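Probable transcriptional regulator, AsnC family (Thermus thermophilus, PDB 2DJW) is a stand-alone RAM-domain protein of unknown cellular function that can bind zinc and may take part in sequence-specific DNA binding. Local coordinates at residues Ile8-Asn13 against Tyr38-Leu43; Ile2-Leu7 against Val44-Val49. All blocks are in the same frame, centred on the assembly; numbering follows the deposited sequence.

Overall arrangement
The chain starts in strand 2-10, which is at once a partner in both contacts: Ile2-Leu7 serves contact 2 and Ile8-Asn13 contact 1. It then runs through helix 15-22 and strand 28-34 before strand 40-46 returns antiparallel beside the first. Contact 1 closes the inner loop at Tyr38-Leu43. Contact 2 closes the outer one at Val44-Val49, so the first loop lies within the second, and the two do not cross. Their centres are about 17 Å apart, on opposite sides of the chain's centre. Together they zip the two middle strands of the four-stranded sheet, and the backbone pairing of Val6 with Ala42 bridges them.

Contact 1 (Ile8-Asn13 against Tyr38-Leu43); sequences IRPRGN and YDLVAL
Arg9 lays its guanidinium over one face of the Tyr38 ring, a cation-pi stack with Arg9 CZ 4.2 Å from the ring centroid and the two planes 29° apart. Its NH2 hovers over the middle of the ring, and NH1 reaches toward the hydroxyl end. The Arg9 chain leaves with CG anti to the backbone N and then bends at chi3 (-51°), which brings the guanidinium round onto the ring. NH2 also donates to the carbonyl of Pro37, and NE is hydrogen-bonded just outside the two segments, so stack and hydrogen bonds together fix the group. The ring's edge is used as well: Tyr38 CD1 lies 3.4 Å from Arg9 N, and Arg9 CB packs beside the same carbon. With an alanine in place of Tyr38, the Arg9 guanidinium would probably lose its aromatic support and be held by its hydrogen bonds alone.

Between the backbones, Ile8 and Leu40 form an antiparallel hydrogen-bonded pair, Ile8 N to Leu40 O at 2.8 Å and Leu40 N to Ile8 O at 3.0 Å. Asp39 faces Ile8 too, Asp39 N near Ile8 O but badly angled for a bond. This is a classic beta bulge. Beside it the Pro10 ring makes van der Waals contact with the Asp39 carboxylate, Pro10 CD to Asp39 OD2 at 3.4 Å.

Apolar contacts gather on the face carrying Ile8 and Leu40. Ile8 CD1 reaches along the neighbouring strand, 3.8 Å from Leu40 CB and 4.1 Å from Ala42 CB. Pro10 CG approaches Leu40 CD1 at 4.3 Å. Helix 15-22 covers this face, its Leu18 touching both Pro10 and Leu40.

The chemistry thus divides in two: a greasy face that joins the two strands to helix 15-22, and a polar margin where a cation is held by pi electrons and a carbonyl.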
loop_
_atom_site.group_PDB
_atom_site.type_symbol
_atom_site.label_atom_id
_atom_site.label_comp_id
_atom_site.label_asym_id
_atom_site.label_seq_id
_atom_site.Cartn_x
_atom_site.Cartn_y
_atom_site.Cartn_z
ATOM N N ILE A 8 14.534 11.208 -0.798
ATOM C CA ILE A 8 14.668 11.480 0.644
ATOM C C ILE A 8 13.357 12.018 1.232
ATOM O O ILE A 8 12.853 13.061 0.796
ATOM C CB ILE A 8 15.820 12.472 0.919
ATOM C CG1 ILE A 8 17.069 12.113 0.118
ATOM C CG2 ILE A 8 16.154 12.590 2.401
ATOM C CD1 ILE A 8 17.386 13.153 -0.949
ATOM N N ARG A 9 12.790 11.275 2.180
ATOM C CA ARG A 9 11.686 11.765 2.998
ATOM C C ARG A 9 12.215 12.245 4.362
ATOM O O ARG A 9 12.575 11.430 5.232
ATOM C CB ARG A 9 10.614 10.687 3.201
ATOM C CG ARG A 9 9.590 11.013 4.314
ATOM C CD ARG A 9 8.536 9.941 4.435
ATOM N NE ARG A 9 7.966 9.665 3.112
ATOM C CZ ARG A 9 8.044 8.504 2.458
ATOM N NH1 ARG A 9 8.632 7.441 3.006
ATOM N NH2 ARG A 9 7.499 8.410 1.255
ATOM N N PRO A 10 12.303 13.574 4.540
ATOM C CA PRO A 10 12.731 14.130 5.825
ATOM C C PRO A 10 11.561 14.369 6.768
ATOM O O PRO A 10 10.399 14.427 6.319
ATOM C CB PRO A 10 13.320 15.471 5.417
ATOM C CG PRO A 10 12.470 15.904 4.269
ATOM C CD PRO A 10 12.025 14.641 3.556
ATOM N N ARG A 11 11.871 14.519 8.060
ATOM C CA ARG A 11 10.972 15.230 8.992
ATOM C C ARG A 11 10.663 16.589 8.361
ATOM O O ARG A 11 11.559 17.238 7.797
ATOM C CB ARG A 11 11.633 15.421 10.366
ATOM C CG ARG A 11 10.662 15.884 11.482
ATOM C CD ARG A 11 11.387 16.518 12.676
ATOM N NE ARG A 11 12.319 15.580 13.282
ATOM C CZ ARG A 11 13.598 15.831 13.548
ATOM N NH1 ARG A 11 14.126 17.024 13.296
ATOM N NH2 ARG A 11 14.355 14.876 14.081
ATOM N N GLY A 12 9.396 16.990 8.414
ATOM C CA GLY A 12 8.917 18.201 7.743
ATOM C C GLY A 12 9.635 19.505 8.066
ATOM O O GLY A 12 9.753 20.372 7.195
ATOM N N ASN A 13 10.108 19.664 9.307
ATOM C CA ASN A 13 10.858 20.881 9.709
ATOM C C ASN A 13 12.345 20.856 9.321
ATOM O O ASN A 13 13.060 21.885 9.406
ATOM C CB ASN A 13 10.682 21.179 11.208
ATOM C CG ASN A 13 11.514 20.273 12.093
ATOM O OD1 ASN A 13 11.726 19.101 11.787
ATOM N ND2 ASN A 13 11.990 20.818 13.208
ATOM N N TYR A 38 8.131 12.037 -1.500
ATOM C CA TYR A 38 9.469 12.268 -0.945
ATOM C C TYR A 38 9.766 13.738 -1.190
ATOM O O TYR A 38 9.744 14.174 -2.331
ATOM C CB TYR A 38 10.518 11.395 -1.643
ATOM C CG TYR A 38 10.486 9.902 -1.286
ATOM C CD1 TYR A 38 11.280 9.401 -0.252
ATOM C CD2 TYR A 38 9.702 8.977 -2.025
ATOM C CE1 TYR A 38 11.287 8.044 0.076
ATOM C CE2 TYR A 38 9.692 7.615 -1.702
ATOM C CZ TYR A 38 10.500 7.158 -0.650
ATOM O OH TYR A 38 10.538 5.823 -0.289
ATOM N N ASP A 39 10.026 14.508 -0.131
ATOM C CA ASP A 39 10.240 15.960 -0.269
ATOM C C ASP A 39 11.504 16.346 -0.989
ATOM O O ASP A 39 11.543 17.375 -1.629
ATOM C CB ASP A 39 10.156 16.675 1.096
ATOM C CG ASP A 39 8.923 16.271 1.863
ATOM O OD1 ASP A 39 7.960 17.078 1.884
ATOM O OD2 ASP A 39 8.901 15.117 2.378
ATOM N N LEU A 40 12.533 15.524 -0.891
ATOM C CA LEU A 40 13.811 15.824 -1.534
ATOM C C LEU A 40 14.225 14.714 -2.504
ATOM O O LEU A 40 14.018 13.543 -2.220
ATOM C CB LEU A 40 14.928 16.042 -0.473
ATOM C CG LEU A 40 14.825 17.197 0.545
ATOM C CD1 LEU A 40 15.779 16.981 1.750
ATOM C CD2 LEU A 40 15.089 18.567 -0.103
ATOM N N VAL A 41 14.830 15.093 -3.628
ATOM C CA VAL A 41 15.441 14.123 -4.545
ATOM C C VAL A 41 16.864 14.570 -4.773
ATOM O O VAL A 41 17.078 15.729 -5.154
ATOM C CB VAL A 41 14.731 14.058 -5.952
ATOM C CG1 VAL A 41 15.451 13.080 -6.892
ATOM C CG2 VAL A 41 13.280 13.654 -5.815
ATOM N N ALA A 42 17.825 13.663 -4.581
ATOM C CA ALA A 42 19.192 13.946 -5.001
ATOM C C ALA A 42 19.600 13.214 -6.282
ATOM O O ALA A 42 19.559 11.991 -6.340
ATOM C CB ALA A 42 20.206 13.647 -3.866
ATOM N N LEU A 43 20.018 13.974 -7.287
ATOM C CA LEU A 43 20.684 13.422 -8.456
ATOM C C LEU A 43 22.185 13.301 -8.160
ATOM O O LEU A 43 22.899 14.312 -8.075
ATOM C CB LEU A 43 20.443 14.303 -9.682
ATOM C CG LEU A 43 21.147 13.925 -10.986
ATOM C CD1 LEU A 43 20.654 12.569 -11.483
ATOM C CD2 LEU A 43 20.924 14.996 -12.059
#

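Contact 2 (Ile2-Leu7 against Val44-Val49); sequences ITAFVL and VRLKDV
Ile2 and Leu46 face each other as an antiparallel hydrogen-bonded pair, each backbone N bonded to the other's O. Ala4 and Val44 repeat the pattern: Val44 N reaches Ala4 O at 3.1 Å, while the return bond from Ala4 N is weak. The tight part lies on the face of these residues. Val6 CG2 meets Val44 CG2 at 3.8 Å, and Leu46 CD1 comes to 4.2 Å from Ala4 CB. Helix 52-60 lies over them, Val55 touching both Val44 and Leu46. The tip of Ile2 packs against Val49, Ile2 CD1 lying 3.6 Å from Val49 N and 4.0 Å from Val49 CG2, and Val49 of a neighbouring subunit seals both residues.

On the opposite face Thr3 and Arg45 run side by side. The Arg45 chain bends at chi2 (-70°), bringing NH1 to donate to Thr3 OG1, which lies in the guanidinium plane, 2.9 Å away. NH2 forms a salt bridge with Glu30 of another neighbouring subunit, which fixes the guanidinium at both terminal nitrogens.

The loose, solvent side is where Lys47 NZ meets Asp48 OD2 in a weak 3.5 Å salt bridge. The Asp48 side chain lies close to Glu50 and near Asp54, both zinc-binding, though no zinc is bound to this chain.

Strands 2-10 and 40-46, central in a four-stranded antiparallel sheet with both helices on one face, are strands one and three of the ferredoxin-like βαββαβ RAM domain.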
loop_
_atom_site.group_PDB
_atom_site.type_symbol
_atom_site.label_atom_id
_atom_site.label_comp_id
_atom_site.label_asym_id
_atom_site.label_seq_id
_atom_site.Cartn_x
_atom_site.Cartn_y
_atom_site.Cartn_z
ATOM N N ILE A 2 28.323 6.173 -12.683
ATOM C CA ILE A 2 26.962 5.681 -12.508
ATOM C C ILE A 2 26.073 6.813 -12.006
ATOM O O ILE A 2 26.516 7.647 -11.230
ATOM C CB ILE A 2 26.901 4.474 -11.530
ATOM C CG1 ILE A 2 27.706 3.297 -12.093
ATOM C CG2 ILE A 2 25.461 4.065 -11.262
ATOM C CD1 ILE A 2 27.875 2.139 -11.119
ATOM N N THR A 3 24.834 6.845 -12.485
ATOM C CA THR A 3 23.818 7.748 -11.975
ATOM C C THR A 3 22.805 7.028 -11.058
ATOM O O THR A 3 22.447 5.866 -11.285
ATOM C CB THR A 3 23.119 8.485 -13.121
ATOM O OG1 THR A 3 24.081 9.312 -13.783
ATOM C CG2 THR A 3 21.989 9.373 -12.612
ATOM N N ALA A 4 22.378 7.745 -10.017
ATOM C CA ALA A 4 21.360 7.289 -9.092
ATOM C C ALA A 4 20.449 8.459 -8.738
ATOM O O ALA A 4 20.872 9.623 -8.736
ATOM C CB ALA A 4 22.013 6.712 -7.840
ATOM N N PHE A 5 19.190 8.151 -8.462
ATOM C CA PHE A 5 18.218 9.151 -8.035
ATOM C C PHE A 5 17.900 8.762 -6.614
ATOM O O PHE A 5 17.355 7.683 -6.389
ATOM C CB PHE A 5 16.945 9.112 -8.914
ATOM C CG PHE A 5 17.213 9.418 -10.371
ATOM C CD1 PHE A 5 17.109 10.716 -10.852
ATOM C CD2 PHE A 5 17.626 8.408 -11.253
ATOM C CE1 PHE A 5 17.395 11.005 -12.190
ATOM C CE2 PHE A 5 17.909 8.696 -12.588
ATOM C CZ PHE A 5 17.788 9.986 -13.065
ATOM N N VAL A 6 18.288 9.607 -5.654
ATOM C CA VAL A 6 18.029 9.315 -4.232
ATOM C C VAL A 6 16.820 10.092 -3.729
ATOM O O VAL A 6 16.787 11.324 -3.730
ATOM C CB VAL A 6 19.261 9.498 -3.292
ATOM C CG1 VAL A 6 18.971 8.899 -1.939
ATOM C CG2 VAL A 6 20.503 8.835 -3.886
ATOM N N LEU A 7 15.806 9.337 -3.340
ATOM C CA LEU A 7 14.570 9.896 -2.864
ATOM C C LEU A 7 14.638 9.982 -1.321
ATOM O O LEU A 7 14.788 8.973 -0.639
ATOM C CB LEU A 7 13.413 9.003 -3.335
ATOM C CG LEU A 7 12.771 9.100 -4.750
ATOM C CD1 LEU A 7 13.734 9.316 -5.927
ATOM C CD2 LEU A 7 11.871 7.879 -5.008
ATOM N N VAL A 44 22.632 12.052 -8.011
ATOM C CA VAL A 44 23.987 11.701 -7.633
ATOM C C VAL A 44 24.747 11.110 -8.850
ATOM O O VAL A 44 24.138 10.536 -9.760
ATOM C CB VAL A 44 23.990 10.695 -6.425
ATOM C CG1 VAL A 44 25.365 10.486 -5.900
ATOM C CG2 VAL A 44 23.133 11.206 -5.263
ATOM N N ARG A 45 26.070 11.282 -8.866
ATOM C CA ARG A 45 26.935 10.694 -9.897
ATOM C C ARG A 45 27.993 9.904 -9.188
ATOM O O ARG A 45 28.684 10.449 -8.326
ATOM C CB ARG A 45 27.613 11.780 -10.742
ATOM C CG ARG A 45 26.675 12.842 -11.298
ATOM C CD ARG A 45 25.758 12.304 -12.368
ATOM N NE ARG A 45 25.154 13.419 -13.084
ATOM C CZ ARG A 45 24.210 13.308 -14.005
ATOM N NH1 ARG A 45 23.739 12.111 -14.331
ATOM N NH2 ARG A 45 23.735 14.401 -14.595
ATOM N N LEU A 46 28.119 8.624 -9.524
ATOM C CA LEU A 46 29.026 7.738 -8.787
ATOM C C LEU A 46 30.173 7.166 -9.617
ATOM O O LEU A 46 29.987 6.805 -10.778
ATOM C CB LEU A 46 28.244 6.592 -8.137
ATOM C CG LEU A 46 26.975 6.935 -7.345
ATOM C CD1 LEU A 46 26.032 5.743 -7.319
ATOM C CD2 LEU A 46 27.347 7.396 -5.932
ATOM N N LYS A 47 31.350 7.072 -8.997
ATOM C CA LYS A 47 32.496 6.357 -9.580
ATOM C C LYS A 47 32.189 4.863 -9.736
ATOM O O LYS A 47 32.481 4.272 -10.768
ATOM C CB LYS A 47 33.767 6.571 -8.731
ATOM C CG LYS A 47 34.845 5.452 -8.865
ATOM C CD LYS A 47 35.567 5.449 -10.243
ATOM C CE LYS A 47 35.778 4.022 -10.807
ATOM N NZ LYS A 47 36.630 3.121 -9.949
ATOM N N ASP A 48 31.623 4.254 -8.701
ATOM C CA ASP A 48 31.199 2.863 -8.771
ATOM C C ASP A 48 29.969 2.707 -7.921
ATOM O O ASP A 48 29.550 3.670 -7.292
ATOM C CB ASP A 48 32.303 1.882 -8.336
ATOM C CG ASP A 48 33.204 2.433 -7.249
ATOM O OD1 ASP A 48 32.709 3.040 -6.279
ATOM O OD2 ASP A 48 34.433 2.251 -7.372
ATOM N N VAL A 49 29.383 1.511 -7.912
ATOM C CA VAL A 49 28.201 1.250 -7.102
ATOM C C VAL A 49 28.522 1.489 -5.642
ATOM O O VAL A 49 27.742 2.115 -4.945
ATOM C CB VAL A 49 27.675 -0.207 -7.209
ATOM C CG1 VAL A 49 26.158 -0.207 -7.148
ATOM C CG2 VAL A 49 28.125 -0.841 -8.470
#